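Local coordinates for protein PBP5 (Haemophilus influenzae, PDB 3A3J) that removes the C-terminal D-alanine from peptidoglycan precursor peptides as a serine D,D-carboxypeptidase of the peptidase S11 family, at residues Thr121-Lys124 with Tyr125-Gln128. Sequence-based numbering, arbitrary orientation.
Sequences TMNK and YVQQ
The carbonyl oxygen of K124 is gripped twice at the end of helix 115-128: Q128 N donates a fairly straight bond of 2.9 Å to K124 O, with the donor in the plane of the carbonyl, and Q127 N adds a weak, more bent one. Earlier in the helix, i+4 to i bonds run from Y125 N to T121 O (3.1 Å) and from V126 N to M122 O (3.2 Å). Two aliphatic groups touch the Y125 ring. With chi3 bent to 67°, the K124 chain folds so that its CE lies over one face, 3.9 Å from the ring centroid, a CH-pi contact; lysine suits this exposed place because its methylenes can cover an aromatic. T121 turns its methyl CG2 anti to the backbone N, which lays it beside Y125 CE2 at 3.7 Å; threonine suits this partly exposed place, its hydroxyl being on the other branch. N123 OD1 lies 3.8 Å from V126 CG2, while N123 ND2 bonds to F136 O, tying the following loop to the helix. The apolar V126 is buried against that loop, at T134 and F136. Flexible, apolar M122 packs on T38 and T42, its side chain about 7 Å from that of K39, the probable proton acceptor, while Y125 meets Y44 edge-to-face and touches V48, seating helix 115-128 against helix 38-51.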
loop_
_atom_site.group_PDB
_atom_site.type_symbol
_atom_site.label_atom_id
_atom_site.label_comp_id
_atom_site.label_asym_id
_atom_site.label_seq_id
_atom_site.Cartn_x
_atom_site.Cartn_y
_atom_site.Cartn_z
ATOM N N THR A 121 -11.642 13.560 -4.170
ATOM C CA THR A 121 -10.342 13.109 -4.638
ATOM C C THR A 121 -9.878 11.802 -3.955
ATOM O O THR A 121 -9.240 10.943 -4.605
ATOM C CB THR A 121 -9.322 14.185 -4.434
ATOM O OG1 THR A 121 -9.696 15.288 -5.240
ATOM C CG2 THR A 121 -7.919 13.758 -4.926
ATOM N N MET A 122 -10.220 11.642 -2.682
ATOM C CA MET A 122 -9.892 10.467 -1.929
ATOM C C MET A 122 -10.612 9.352 -2.623
ATOM O O MET A 122 -10.060 8.259 -2.799
ATOM C CB MET A 122 -10.393 10.550 -0.438
ATOM C CG MET A 122 -9.598 11.538 0.452
ATOM S SD MET A 122 -10.450 11.677 2.050
ATOM C CE MET A 122 -9.732 10.269 2.975
ATOM N N ASN A 123 -11.871 9.621 -2.997
ATOM C CA ASN A 123 -12.699 8.559 -3.588
ATOM C C ASN A 123 -12.309 8.350 -5.049
ATOM O O ASN A 123 -12.430 7.283 -5.535
ATOM C CB ASN A 123 -14.181 8.773 -3.428
ATOM C CG ASN A 123 -14.639 8.576 -1.983
ATOM O OD1 ASN A 123 -14.122 7.715 -1.287
ATOM N ND2 ASN A 123 -15.621 9.377 -1.529
ATOM N N LYS A 124 -11.769 9.372 -5.689
ATOM C CA LYS A 124 -11.194 9.191 -7.009
ATOM C C LYS A 124 -10.197 8.034 -6.864
ATOM O O LYS A 124 -10.271 7.074 -7.616
ATOM C CB LYS A 124 -10.479 10.460 -7.531
ATOM C CG LYS A 124 -9.877 10.319 -8.959
ATOM C CD LYS A 124 -8.970 11.487 -9.438
ATOM C CE LYS A 124 -7.691 11.625 -8.699
ATOM N NZ LYS A 124 -6.956 12.910 -9.073
ATOM N N TYR A 125 -9.261 8.136 -5.894
ATOM C CA TYR A 125 -8.133 7.189 -5.821
ATOM C C TYR A 125 -8.626 5.807 -5.415
ATOM O O TYR A 125 -8.021 4.799 -5.730
ATOM C CB TYR A 125 -7.077 7.701 -4.888
ATOM C CG TYR A 125 -6.255 8.824 -5.471
ATOM C CD1 TYR A 125 -5.577 8.673 -6.684
ATOM C CD2 TYR A 125 -6.183 10.037 -4.837
ATOM C CE1 TYR A 125 -4.816 9.677 -7.202
ATOM C CE2 TYR A 125 -5.445 11.051 -5.370
ATOM C CZ TYR A 125 -4.786 10.877 -6.545
ATOM O OH TYR A 125 -4.011 11.905 -7.025
ATOM N N VAL A 126 -9.732 5.772 -4.721
ATOM C CA VAL A 126 -10.358 4.514 -4.342
ATOM C C VAL A 126 -10.657 3.736 -5.656
ATOM O O VAL A 126 -10.472 2.483 -5.714
ATOM C CB VAL A 126 -11.646 4.735 -3.480
ATOM C CG1 VAL A 126 -12.488 3.454 -3.358
ATOM C CG2 VAL A 126 -11.326 5.254 -2.043
ATOM N N GLN A 127 -11.141 4.465 -6.676
ATOM C CA GLN A 127 -11.553 3.872 -7.992
ATOM C C GLN A 127 -10.313 3.545 -8.724
ATOM O O GLN A 127 -10.157 2.480 -9.349
ATOM C CB GLN A 127 -12.307 4.923 -8.855
ATOM C CG GLN A 127 -13.612 5.272 -8.256
ATOM C CD GLN A 127 -14.296 3.979 -7.949
ATOM O OE1 GLN A 127 -14.094 3.023 -8.677
ATOM N NE2 GLN A 127 -15.115 3.923 -6.889
ATOM N N GLN A 128 -9.414 4.492 -8.697
ATOM C CA GLN A 128 -8.253 4.313 -9.476
ATOM C C GLN A 128 -7.385 3.147 -8.921
ATOM O O GLN A 128 -6.706 2.502 -9.696
ATOM C CB GLN A 128 -7.530 5.613 -9.465
ATOM C CG GLN A 128 -6.255 5.656 -10.212
ATOM C CD GLN A 128 -5.676 7.002 -10.005
ATOM O OE1 GLN A 128 -6.389 7.995 -10.149
ATOM N NE2 GLN A 128 -4.397 7.071 -9.621
#